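PDB 3DTD: invasion-associated protein B from Bartonella henselae, which is of unknown function but belongs to the invasion-associated locus B (IalB) family, and probably takes part in host-cell invasion by this bacterium. Local coordinates for residues L31-C36 / F46-E51; R57-M62 / T77-I82; G70-N75 / I115-N120; P87-V92 / K132-I137. One frame throughout, in Å; residues are numbered along the deposited sequence.

How the contacts relate
Contacts 1, 2 and 3 belong to one antiparallel seven-stranded sheet; contact 4 lies in a second sheet of four strands. Contacts 1 and 2 lie on successive hairpins whose strands 42-52 and 58-66 are neighbours in the sheet; backbone atoms of Arg49 and Glu51 bond to strand 58-66. Contacts 2 and 3 both use strand 72-78. Contact 4 packs against contacts 2 and 3, sheet on sheet. All four are partly buried. Contact 1 is the richest in side-chain polar bonds and ring contacts. Contact 2 is short and stops at a proline. Contacts 3 and 4 pair backbones, with apolar groups inside, including a phenylalanine in contact 3, and polar or exposed ones outside.

Contact 1: L31-C36 / F46-E51; sequences LWSINC and FMHRQE
Arg49 lays its CB over the centre of the six-membered ring of Trp32, 3.6 Å from the ring centroid. The two residues belong to a beta hairpin, strands 32-39 and 42-52, which the Cys36-Cys45 disulfide ties together. The opposite face of the indole takes CE of Met47, nearer the rim, with Met47 CE 3.8 Å from Trp32 CE3. The ring is thus clasped by two aliphatic groups of one strand. Its NE1 bonds to the backbone of Gln151 on strand 144-151. Beyond CB, the Arg49 chain bends at chi2 (93°) and brings its guanidinium back across Leu31. NH1 of Arg49 donates to a lone pair of Leu31 O at 2.9 Å, and Leu31 CB sits over one guanidinium face. The other nitrogens hold Glu51 side-on. Arg49 NE reaches Glu51 OE2 at 2.8 Å, and NH2 bonds to OE1. Together these bonds fix the rotation of the guanidinium. On the other face of the sheet, Ser33 and His48 form a hydrogen-bonded antiparallel pair, and Ser33 CB rests over the imidazole. His48 CG lies between the backbone N and the carbonyl carbon (chi1 60°), which swings the ring across to the neighbouring strand. There His48 NE2 donates in the ring plane to a lone pair of Asn35 OD1 at 2.7 Å, with the amide and ring nearly coplanar.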
loop_
_atom_site.group_PDB
_atom_site.type_symbol
_atom_site.label_atom_id
_atom_site.label_comp_id
_atom_site.label_asym_id
_atom_site.label_seq_id
_atom_site.Cartn_x
_atom_site.Cartn_y
_atom_site.Cartn_z
ATOM N N LEU C 31 10.680 37.286 1.979
ATOM C CA LEU C 31 9.831 36.208 2.467
ATOM C C LEU C 31 8.482 36.180 1.744
ATOM O O LEU C 31 7.664 35.292 1.974
ATOM C CB LEU C 31 9.638 36.321 3.982
ATOM C CG LEU C 31 10.866 36.124 4.879
ATOM C CD1 LEU C 31 10.526 36.426 6.321
ATOM C CD2 LEU C 31 11.441 34.717 4.760
ATOM N N TRP C 32 8.268 37.139 0.851
ATOM C CA TRP C 32 6.991 37.269 0.154
ATOM C C TRP C 32 7.027 36.703 -1.258
ATOM O O TRP C 32 8.053 36.767 -1.936
ATOM C CB TRP C 32 6.523 38.728 0.166
ATOM C CG TRP C 32 5.946 39.110 1.480
ATOM C CD1 TRP C 32 6.631 39.414 2.620
ATOM C CD2 TRP C 32 4.552 39.196 1.812
ATOM N NE1 TRP C 32 5.754 39.691 3.641
ATOM C CE2 TRP C 32 4.470 39.567 3.172
ATOM C CE3 TRP C 32 3.364 38.997 1.091
ATOM C CZ2 TRP C 32 3.247 39.750 3.826
ATOM C CZ3 TRP C 32 2.150 39.180 1.740
ATOM C CH2 TRP C 32 2.102 39.552 3.096
ATOM N N SER C 33 5.900 36.130 -1.675
ATOM C CA SER C 33 5.761 35.523 -2.999
ATOM C C SER C 33 4.720 36.242 -3.856
ATOM O O SER C 33 3.769 36.819 -3.334
ATOM C CB SER C 33 5.394 34.042 -2.881
ATOM O OG SER C 33 6.375 33.317 -2.160
ATOM N N ILE C 34 4.916 36.203 -5.174
ATOM C CA ILE C 34 3.970 36.776 -6.130
ATOM C C ILE C 34 3.588 35.762 -7.213
ATOM O O ILE C 34 4.453 35.164 -7.860
ATOM C CB ILE C 34 4.502 38.093 -6.779
ATOM C CG1 ILE C 34 4.559 39.210 -5.738
ATOM C CG2 ILE C 34 3.617 38.544 -7.954
ATOM C CD1 ILE C 34 5.289 40.428 -6.198
ATOM N N ASN C 35 2.280 35.572 -7.382
ATOM C CA ASN C 35 1.736 34.755 -8.455
ATOM C C ASN C 35 0.677 35.525 -9.228
ATOM O O ASN C 35 -0.113 36.262 -8.644
ATOM C CB ASN C 35 1.157 33.452 -7.902
ATOM C CG ASN C 35 2.231 32.464 -7.493
ATOM O OD1 ASN C 35 2.574 32.353 -6.317
ATOM N ND2 ASN C 35 2.773 31.742 -8.469
ATOM N N CYS C 36 0.683 35.368 -10.545
ATOM C CA CYS C 36 -0.313 36.004 -11.394
ATOM C C CYS C 36 -1.191 34.971 -12.082
ATOM O O CYS C 36 -0.726 33.904 -12.468
ATOM C CB CYS C 36 0.350 36.913 -12.431
ATOM S SG CYS C 36 1.361 38.240 -11.725
ATOM N N PHE C 46 -1.280 38.508 -7.266
ATOM C CA PHE C 46 -1.403 38.561 -5.818
ATOM C C PHE C 46 -0.089 38.333 -5.074
ATOM O O PHE C 46 0.834 37.691 -5.570
ATOM C CB PHE C 46 -2.539 37.661 -5.291
ATOM C CG PHE C 46 -2.406 36.205 -5.652
ATOM C CD1 PHE C 46 -1.854 35.302 -4.748
ATOM C CD2 PHE C 46 -2.872 35.727 -6.878
ATOM C CE1 PHE C 46 -1.740 33.946 -5.066
ATOM C CE2 PHE C 46 -2.758 34.375 -7.210
ATOM C CZ PHE C 46 -2.193 33.482 -6.298
ATOM N N MET C 47 -0.050 38.882 -3.867
ATOM C CA MET C 47 1.116 38.950 -3.013
ATOM C C MET C 47 0.803 38.083 -1.810
ATOM O O MET C 47 -0.197 38.315 -1.136
ATOM C CB MET C 47 1.227 40.394 -2.557
ATOM C CG MET C 47 2.577 40.914 -2.253
ATOM S SD MET C 47 2.411 42.649 -1.770
ATOM C CE MET C 47 3.465 42.565 -0.344
ATOM N N HIS C 48 1.628 37.081 -1.525
ATOM C CA HIS C 48 1.277 36.142 -0.455
ATOM C C HIS C 48 2.423 35.626 0.404
ATOM O O HIS C 48 3.579 35.645 -0.003
ATOM C CB HIS C 48 0.429 34.979 -0.990
ATOM C CG HIS C 48 1.106 34.171 -2.051
ATOM N ND1 HIS C 48 1.727 32.971 -1.786
ATOM C CD2 HIS C 48 1.264 34.394 -3.376
ATOM C CE1 HIS C 48 2.229 32.484 -2.905
ATOM N NE2 HIS C 48 1.966 33.330 -3.883
ATOM N N ARG C 49 2.060 35.171 1.601
ATOM C CA ARG C 49 2.988 34.704 2.623
ATOM C C ARG C 49 2.287 33.693 3.544
ATOM O O ARG C 49 1.174 33.940 4.009
ATOM C CB ARG C 49 3.499 35.901 3.438
ATOM C CG ARG C 49 4.211 35.558 4.740
ATOM C CD ARG C 49 5.706 35.444 4.533
ATOM N NE ARG C 49 6.358 34.690 5.600
ATOM C CZ ARG C 49 7.235 33.708 5.410
ATOM N NH1 ARG C 49 7.604 33.346 4.186
ATOM N NH2 ARG C 49 7.756 33.098 6.459
ATOM N N GLN C 50 2.906 32.572 3.811
ATOM C CA GLN C 50 2.420 31.745 4.861
ATOM C C GLN C 50 3.416 31.522 5.934
ATOM O O GLN C 50 4.569 31.576 5.705
ATOM C CB GLN C 50 1.814 30.466 4.335
ATOM C CG GLN C 50 2.746 29.554 3.737
ATOM C CD GLN C 50 2.078 28.508 2.939
ATOM O OE1 GLN C 50 2.706 27.601 2.491
ATOM N NE2 GLN C 50 0.802 28.630 2.755
ATOM N N GLU C 51 2.932 31.319 7.132
ATOM C CA GLU C 51 3.765 31.029 8.287
ATOM C C GLU C 51 3.496 29.617 8.801
ATOM O O GLU C 51 2.350 29.170 8.859
ATOM C CB GLU C 51 3.557 32.058 9.403
ATOM C CG GLU C 51 3.644 33.531 8.977
ATOM C CD GLU C 51 5.058 34.010 8.627
ATOM O OE1 GLU C 51 6.050 33.286 8.876
ATOM O OE2 GLU C 51 5.175 35.135 8.100
#

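Contact 2: R57-M62 / T77-I82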
loop_
_atom_site.group_PDB
_atom_site.type_symbol
_atom_site.label_atom_id
_atom_site.label_comp_id
_atom_site.label_asym_id
_atom_site.label_seq_id
_atom_site.Cartn_x
_atom_site.Cartn_y
_atom_site.Cartn_z
ATOM N N ARG C 57 3.658 22.803 9.445
ATOM C CA ARG C 57 2.296 22.979 8.951
ATOM C C ARG C 57 1.843 24.439 9.077
ATOM O O ARG C 57 2.229 25.143 10.014
ATOM C CB ARG C 57 1.312 22.001 9.613
ATOM C CG ARG C 57 1.032 22.243 11.080
ATOM C CD ARG C 57 -0.339 21.718 11.461
ATOM N NE ARG C 57 -0.808 22.323 12.704
ATOM C CZ ARG C 57 -1.658 23.344 12.791
ATOM N NH1 ARG C 57 -2.179 23.902 11.705
ATOM N NH2 ARG C 57 -1.996 23.806 13.985
ATOM N N VAL C 58 1.040 24.878 8.110
ATOM C CA VAL C 58 0.599 26.269 8.002
ATOM C C VAL C 58 -0.370 26.645 9.123
ATOM O O VAL C 58 -1.400 26.000 9.311
ATOM C CB VAL C 58 -0.044 26.548 6.615
ATOM C CG1 VAL C 58 -0.422 28.022 6.462
ATOM C CG2 VAL C 58 0.899 26.133 5.493
ATOM N N VAL C 59 -0.017 27.693 9.862
ATOM C CA VAL C 59 -0.818 28.183 10.984
ATOM C C VAL C 59 -1.528 29.488 10.602
ATOM O O VAL C 59 -2.709 29.683 10.905
ATOM C CB VAL C 59 0.063 28.379 12.250
ATOM C CG1 VAL C 59 -0.758 28.837 13.444
ATOM C CG2 VAL C 59 0.799 27.094 12.591
ATOM N N VAL C 60 -0.801 30.364 9.917
ATOM C CA VAL C 60 -1.336 31.642 9.464
ATOM C C VAL C 60 -0.868 31.945 8.028
ATOM O O VAL C 60 0.248 31.607 7.655
ATOM C CB VAL C 60 -1.058 32.790 10.514
ATOM C CG1 VAL C 60 0.394 32.845 10.905
ATOM C CG2 VAL C 60 -1.522 34.146 10.034
ATOM N N ALA C 61 -1.757 32.523 7.221
ATOM C CA ALA C 61 -1.466 32.876 5.834
ATOM C C ALA C 61 -2.052 34.248 5.493
ATOM O O ALA C 61 -3.034 34.681 6.090
ATOM C CB ALA C 61 -2.005 31.809 4.881
ATOM N N MET C 62 -1.431 34.935 4.541
ATOM C CA MET C 62 -1.899 36.242 4.102
ATOM C C MET C 62 -1.782 36.342 2.590
ATOM O O MET C 62 -0.741 36.025 2.036
ATOM C CB MET C 62 -1.106 37.363 4.789
ATOM C CG MET C 62 -1.459 38.775 4.307
ATOM S SD MET C 62 -0.924 40.110 5.393
ATOM C CE MET C 62 -2.140 39.929 6.686
ATOM N N THR C 77 -5.622 34.212 6.750
ATOM C CA THR C 77 -6.080 32.907 7.217
ATOM C C THR C 77 -5.502 32.655 8.605
ATOM O O THR C 77 -4.292 32.699 8.788
ATOM C CB THR C 77 -5.677 31.772 6.251
ATOM O OG1 THR C 77 -6.094 32.098 4.919
ATOM C CG2 THR C 77 -6.320 30.453 6.663
ATOM N N VAL C 78 -6.381 32.420 9.578
ATOM C CA VAL C 78 -5.989 32.185 10.975
ATOM C C VAL C 78 -6.388 30.753 11.384
ATOM O O VAL C 78 -7.153 30.109 10.662
ATOM C CB VAL C 78 -6.582 33.279 11.948
ATOM C CG1 VAL C 78 -6.071 34.677 11.589
ATOM C CG2 VAL C 78 -8.100 33.247 11.983
ATOM N N PRO C 79 -5.853 30.235 12.515
ATOM C CA PRO C 79 -6.206 28.870 12.941
ATOM C C PRO C 79 -7.675 28.636 13.307
ATOM O O PRO C 79 -8.435 29.580 13.500
ATOM C CB PRO C 79 -5.342 28.651 14.195
ATOM C CG PRO C 79 -4.283 29.661 14.128
ATOM C CD PRO C 79 -4.867 30.838 13.431
ATOM N N PHE C 80 -8.044 27.361 13.392
ATOM C CA PHE C 80 -9.316 26.926 13.956
ATOM C C PHE C 80 -9.307 27.158 15.466
ATOM O O PHE C 80 -8.242 27.287 16.076
ATOM C CB PHE C 80 -9.514 25.429 13.698
ATOM C CG PHE C 80 -9.784 25.077 12.259
ATOM C CD1 PHE C 80 -10.830 25.672 11.554
ATOM C CD2 PHE C 80 -9.014 24.116 11.621
ATOM C CE1 PHE C 80 -11.080 25.332 10.235
ATOM C CE2 PHE C 80 -9.259 23.769 10.304
ATOM C CZ PHE C 80 -10.291 24.375 9.610
ATOM N N GLY C 81 -10.491 27.202 16.071
ATOM C CA GLY C 81 -10.597 27.328 17.526
ATOM C C GLY C 81 -10.588 28.756 18.038
ATOM O O GLY C 81 -10.485 28.985 19.247
ATOM N N ILE C 82 -10.700 29.711 17.118
ATOM C CA ILE C 82 -10.715 31.137 17.455
ATOM C C ILE C 82 -12.155 31.604 17.659
ATOM O O ILE C 82 -13.028 31.309 16.840
ATOM C CB ILE C 82 -10.002 31.999 16.353
ATOM C CG1 ILE C 82 -8.543 31.557 16.160
ATOM C CG2 ILE C 82 -10.076 33.504 16.651
ATOM C CD1 ILE C 82 -7.722 31.479 17.433
#
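Val59 and Pro79 meet obliquely, with Val59 CG1 3.7 Å from Pro79 CG. CG1 is the branch opposite the backbone N (chi1 -178°), and it is the one that touches the proline ring. Two residues on, Ala61 and Thr77 face each other across the strands, and their CB atoms are 3.9 Å apart. Both side chains point to the same face of the sheet. Val60, between these pairs, sets its CG2 3.4 Å from Thr77 O. The segments lie on the beta hairpin of strands 58-66 and 72-78. Ala61 and Thr77 make its hydrogen-bonded antiparallel pair here. Ala61 N donates to Thr77 O at 3.0 Å, on a lone pair. Thr77 N returns a bond to Ala61 O at 2.7 Å. The CA of Val60 adds a contact to Thr77 O. On its other side, strand 58-66 carries a classic beta bulge, in which Val59 and Val60 both face Glu51. Leu25 of a neighbouring subunit packs on both valines, while Val60 also touches Leu133 of the second sheet. Pro79 has no N-H, and its CD lies 3.5 Å from Val59 O. The contact therefore passes from backbone hydrogen bonds to van der Waals contact of the proline ring with Val59, and the lack of an N-H at Pro79 is consistent with the pairing ending here.

Contact 3: G70-N75 / I115-N120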
loop_
_atom_site.group_PDB
_atom_site.type_symbol
_atom_site.label_atom_id
_atom_site.label_comp_id
_atom_site.label_asym_id
_atom_site.label_seq_id
_atom_site.Cartn_x
_atom_site.Cartn_y
_atom_site.Cartn_z
ATOM N N GLY C 70 -5.507 52.122 -5.827
ATOM C CA GLY C 70 -4.309 52.191 -4.986
ATOM C C GLY C 70 -4.430 51.580 -3.599
ATOM O O GLY C 70 -3.473 51.609 -2.819
ATOM N N VAL C 71 -5.601 51.027 -3.290
ATOM C CA VAL C 71 -5.843 50.388 -1.991
ATOM C C VAL C 71 -5.397 48.908 -2.003
ATOM O O VAL C 71 -5.560 48.199 -3.000
ATOM C CB VAL C 71 -7.331 50.600 -1.508
ATOM C CG1 VAL C 71 -8.339 49.930 -2.438
ATOM C CG2 VAL C 71 -7.540 50.143 -0.069
ATOM N N VAL C 72 -4.801 48.470 -0.897
ATOM C CA VAL C 72 -4.343 47.094 -0.744
ATOM C C VAL C 72 -5.351 46.291 0.096
ATOM O O VAL C 72 -5.643 46.653 1.232
ATOM C CB VAL C 72 -2.915 47.064 -0.128
ATOM C CG1 VAL C 72 -2.519 45.672 0.301
ATOM C CG2 VAL C 72 -1.895 47.623 -1.116
ATOM N N SER C 73 -5.895 45.216 -0.475
ATOM C CA SER C 73 -6.881 44.384 0.220
ATOM C C SER C 73 -6.654 42.887 -0.010
ATOM O O SER C 73 -5.938 42.494 -0.925
ATOM C CB SER C 73 -8.310 44.775 -0.187
ATOM O OG SER C 73 -8.629 44.307 -1.489
ATOM N N GLY C 74 -7.272 42.058 0.825
ATOM C CA GLY C 74 -7.229 40.614 0.640
ATOM C C GLY C 74 -7.705 39.836 1.847
ATOM O O GLY C 74 -8.649 40.240 2.526
ATOM N N ASN C 75 -7.039 38.716 2.118
ATOM C CA ASN C 75 -7.458 37.809 3.182
ATOM C C ASN C 75 -6.334 37.309 4.070
ATOM O O ASN C 75 -5.238 36.997 3.604
ATOM C CB ASN C 75 -8.222 36.613 2.601
ATOM C CG ASN C 75 -9.586 37.001 2.055
ATOM O OD1 ASN C 75 -10.438 37.517 2.782
ATOM N ND2 ASN C 75 -9.797 36.756 0.769
ATOM N N ILE C 115 -9.205 41.774 5.018
ATOM C CA ILE C 115 -8.384 42.908 5.422
ATOM C C ILE C 115 -8.344 43.958 4.320
ATOM O O ILE C 115 -8.253 43.627 3.141
ATOM C CB ILE C 115 -6.946 42.472 5.799
ATOM C CG1 ILE C 115 -6.494 41.300 4.918
ATOM C CG2 ILE C 115 -6.896 42.071 7.266
ATOM C CD1 ILE C 115 -5.009 41.129 4.770
ATOM N N VAL C 116 -8.457 45.223 4.718
ATOM C CA VAL C 116 -8.307 46.363 3.819
ATOM C C VAL C 116 -7.317 47.334 4.467
ATOM O O VAL C 116 -7.505 47.746 5.612
ATOM C CB VAL C 116 -9.666 47.072 3.538
ATOM C CG1 VAL C 116 -9.461 48.360 2.757
ATOM C CG2 VAL C 116 -10.618 46.156 2.779
ATOM N N PHE C 117 -6.258 47.678 3.738
ATOM C CA PHE C 117 -5.235 48.598 4.235
ATOM C C PHE C 117 -5.300 49.944 3.518
ATOM O O PHE C 117 -5.211 49.998 2.290
ATOM C CB PHE C 117 -3.839 47.998 4.053
ATOM C CG PHE C 117 -3.653 46.652 4.699
ATOM C CD1 PHE C 117 -3.256 45.556 3.944
ATOM C CD2 PHE C 117 -3.863 46.480 6.058
ATOM C CE1 PHE C 117 -3.072 44.312 4.537
ATOM C CE2 PHE C 117 -3.682 45.242 6.659
ATOM C CZ PHE C 117 -3.285 44.158 5.898
ATOM N N ASP C 118 -5.448 51.026 4.283
ATOM C CA ASP C 118 -5.358 52.380 3.721
ATOM C C ASP C 118 -3.905 52.794 3.457
ATOM O O ASP C 118 -2.979 52.085 3.861
ATOM C CB ASP C 118 -6.103 53.415 4.588
ATOM C CG ASP C 118 -5.651 53.428 6.048
ATOM O OD1 ASP C 118 -4.438 53.477 6.338
ATOM O OD2 ASP C 118 -6.535 53.421 6.927
ATOM N N LYS C 119 -3.722 53.943 2.799
ATOM C CA LYS C 119 -2.399 54.465 2.413
ATOM C C LYS C 119 -1.411 54.547 3.577
ATOM O O LYS C 119 -0.228 54.240 3.413
ATOM C CB LYS C 119 -2.523 55.852 1.765
ATOM C CG LYS C 119 -3.601 55.990 0.690
ATOM C CD LYS C 119 -3.146 55.471 -0.669
ATOM C CE LYS C 119 -4.243 55.648 -1.712
ATOM N NZ LYS C 119 -3.862 55.089 -3.041
ATOM N N ASN C 120 -1.909 54.956 4.743
ATOM C CA ASN C 120 -1.090 55.097 5.943
ATOM C C ASN C 120 -0.670 53.759 6.541
ATOM O O ASN C 120 0.448 53.629 7.046
ATOM C CB ASN C 120 -1.818 55.944 6.995
ATOM C CG ASN C 120 -2.306 57.280 6.445
ATOM O OD1 ASN C 120 -3.446 57.682 6.685
ATOM N ND2 ASN C 120 -1.446 57.970 5.697
#
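Phe117 N donates to Val72 O at 2.8 Å. The bond is straight, and the donor sits almost on the C=O axis. It belongs to an antiparallel pairing of strands 72-78 and 110-117. Gly74 and Ile115 form the other hydrogen-bonded pair. Gly74 N reaches Ile115 O at 3.0 Å. Ile115 N in turn meets Gly74 O from above the carbonyl plane. Ser73 and Val116 form the non-hydrogen-bonded pair between them, and Ser73 CB lies 4.0 Å from Val116 CG2. The two faces of the pair differ. On the buried face, CG1 of Val72 comes to the edge of the Phe117 ring, in its plane, 3.7 Å from Phe117 CD1. Val122 and Leu125 of helix 119-127 also touch that ring. Ile115 bends over the glycine: its CG1 lies between the backbone N and the carbonyl carbon (chi1 35°), 3.4 Å from Gly74 O. On the other face, Val71 CG2 touches Val116 CG1 at 3.9 Å, and Ser73 OG bonds to Asn67. Past the strand, Lys119 curls back toward the turn before Val71, and its ammonium approaches Gly70. Asp118 is the N-cap of helix 119-127, and its OD1 accepts from Tyr121 N. The arrangement is a strand-to-helix junction: strand 110-117, paired with a strand some 40 residues earlier, is followed directly by the helix. The buried face is covered by helix 119-127 and by the second sheet, which is consistent with the sandwich-like folds of the E-set clan.

Contact 4: P87-V92 / K132-I137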
loop_
_atom_site.group_PDB
_atom_site.type_symbol
_atom_site.label_atom_id
_atom_site.label_comp_id
_atom_site.label_asym_id
_atom_site.label_seq_id
_atom_site.Cartn_x
_atom_site.Cartn_y
_atom_site.Cartn_z
ATOM N N PRO C 87 -13.046 40.285 18.035
ATOM C CA PRO C 87 -12.310 40.724 16.845
ATOM C C PRO C 87 -10.883 40.186 16.715
ATOM O O PRO C 87 -10.305 39.675 17.682
ATOM C CB PRO C 87 -12.276 42.255 16.994
ATOM C CG PRO C 87 -13.134 42.582 18.173
ATOM C CD PRO C 87 -13.132 41.368 19.027
ATOM N N VAL C 88 -10.346 40.289 15.503
ATOM C CA VAL C 88 -8.943 40.013 15.225
ATOM C C VAL C 88 -8.245 41.361 15.051
ATOM O O VAL C 88 -8.613 42.159 14.185
ATOM C CB VAL C 88 -8.760 39.121 13.962
ATOM C CG1 VAL C 88 -7.280 38.964 13.605
ATOM C CG2 VAL C 88 -9.403 37.748 14.171
ATOM N N ARG C 89 -7.251 41.607 15.899
ATOM C CA ARG C 89 -6.515 42.867 15.925
ATOM C C ARG C 89 -5.202 42.737 15.149
ATOM O O ARG C 89 -4.430 41.806 15.370
ATOM C CB ARG C 89 -6.258 43.272 17.380
ATOM C CG ARG C 89 -5.538 44.598 17.588
ATOM C CD ARG C 89 -5.319 44.843 19.074
ATOM N NE ARG C 89 -4.632 46.104 19.341
ATOM C CZ ARG C 89 -3.326 46.218 19.575
ATOM N NH1 ARG C 89 -2.543 45.144 19.575
ATOM N NH2 ARG C 89 -2.800 47.414 19.812
ATOM N N LEU C 90 -4.973 43.676 14.236
ATOM C CA LEU C 90 -3.754 43.720 13.429
ATOM C C LEU C 90 -2.935 44.962 13.767
ATOM O O LEU C 90 -3.452 46.079 13.735
ATOM C CB LEU C 90 -4.095 43.715 11.934
ATOM C CG LEU C 90 -4.435 42.393 11.236
ATOM C CD1 LEU C 90 -5.885 41.986 11.450
ATOM C CD2 LEU C 90 -4.146 42.512 9.756
ATOM N N GLN C 91 -1.659 44.763 14.079
ATOM C CA GLN C 91 -0.772 45.861 14.453
ATOM C C GLN C 91 0.614 45.693 13.836
ATOM O O GLN C 91 1.232 44.639 13.963
ATOM C CB GLN C 91 -0.662 45.958 15.980
ATOM C CG GLN C 91 0.110 47.173 16.484
ATOM C CD GLN C 91 0.324 47.166 17.988
ATOM O OE1 GLN C 91 0.272 46.119 18.637
ATOM N NE2 GLN C 91 0.578 48.340 18.547
ATOM N N VAL C 92 1.096 46.738 13.168
ATOM C CA VAL C 92 2.463 46.733 12.659
ATOM C C VAL C 92 3.412 47.018 13.818
ATOM O O VAL C 92 3.483 48.148 14.318
ATOM C CB VAL C 92 2.695 47.750 11.524
ATOM C CG1 VAL C 92 4.017 47.468 10.842
ATOM C CG2 VAL C 92 1.566 47.706 10.519
ATOM N N LYS C 132 1.738 41.952 13.808
ATOM C CA LYS C 132 1.296 41.199 14.975
ATOM C C LYS C 132 -0.210 40.981 14.970
ATOM O O LYS C 132 -0.983 41.899 14.681
ATOM C CB LYS C 132 1.725 41.906 16.264
ATOM C CG LYS C 132 3.227 41.880 16.526
ATOM C CD LYS C 132 3.559 42.506 17.869
ATOM C CE LYS C 132 5.059 42.508 18.120
ATOM N NZ LYS C 132 5.409 43.145 19.424
ATOM N N LEU C 133 -0.616 39.754 15.283
ATOM C CA LEU C 133 -2.034 39.405 15.362
ATOM C C LEU C 133 -2.471 39.161 16.806
ATOM O O LEU C 133 -1.727 38.580 17.599
ATOM C CB LEU C 133 -2.353 38.172 14.512
ATOM C CG LEU C 133 -2.359 38.118 12.975
ATOM C CD1 LEU C 133 -2.187 39.476 12.279
ATOM C CD2 LEU C 133 -1.315 37.147 12.479
ATOM N N ALA C 134 -3.677 39.615 17.135
ATOM C CA ALA C 134 -4.276 39.387 18.451
ATOM C C ALA C 134 -5.724 38.923 18.306
ATOM O O ALA C 134 -6.532 39.574 17.636
ATOM C CB ALA C 134 -4.200 40.652 19.299
ATOM N N MET C 135 -6.042 37.790 18.927
ATOM C CA MET C 135 -7.394 37.220 18.864
ATOM C C MET C 135 -7.762 36.478 20.151
ATOM O O MET C 135 -6.948 36.377 21.070
ATOM C CB MET C 135 -7.560 36.326 17.621
ATOM C CG MET C 135 -6.579 35.167 17.519
ATOM S SD MET C 135 -6.307 34.610 15.822
ATOM C CE MET C 135 -5.115 35.808 15.244
ATOM N N THR C 136 -8.991 35.974 20.213
ATOM C CA THR C 136 -9.493 35.264 21.385
ATOM C C THR C 136 -9.778 33.801 21.031
ATOM O O THR C 136 -10.386 33.510 20.002
ATOM C CB THR C 136 -10.779 35.941 21.931
ATOM O OG1 THR C 136 -10.580 37.359 22.012
ATOM C CG2 THR C 136 -11.133 35.412 23.308
ATOM N N ILE C 137 -9.321 32.888 21.882
ATOM C CA ILE C 137 -9.589 31.460 21.719
ATOM C C ILE C 137 -10.981 31.120 22.262
ATOM O O ILE C 137 -11.347 31.556 23.355
ATOM C CB ILE C 137 -8.503 30.600 22.428
ATOM C CG1 ILE C 137 -7.103 30.998 21.942
ATOM C CG2 ILE C 137 -8.737 29.104 22.198
ATOM C CD1 ILE C 137 -5.961 30.389 22.738
HETATM O O HOH W 1 -9.646 39.436 20.223
#
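Arg89 and Gln91 face Ala134 and Lys132 across an antiparallel strand pair, and they carry its flat groups, a guanidinium and an amide. The guanidinium reaches the amide through one nitrogen: Arg89 NH1 meets Gln91 OE1 from above the carbonyl plane, 62° out of it, at 3.1 Å. This is a bond along one strand and not across the pair. The amide nitrogen of Gln91 bonds to Gly95 O, so each end of the amide has a partner. The Arg89 chain is extended from CG to NE, which carries the guanidinium away from strand 130-136. Only the base of the chain touches that strand, with Arg89 CB 3.8 Å from Ala134 CB. The backbones pair closely in the four-stranded sheet. Arg89 N bonds to Ala134 O at 2.8 Å, nearly straight, and Ala134 N donates back to Arg89 O. Gln91 and Lys132 form a second hydrogen-bonded pair, in which Lys132 N reaches Gln91 O at 2.7 Å. The other face is apolar and buried. Leu90 and Leu133 lie side by side and point the same way, with Leu90 CG 3.8 Å from Leu133 CD1. Val88 and Met135 do likewise, more loosely. Leu90 also meets Ile115 of the larger sheet. Where the strands part at Pro87, a water bridges them: it donates to Pro87 O at 2.6 Å and is hydrogen-bonded to Thr136 OG1 at 2.9 Å.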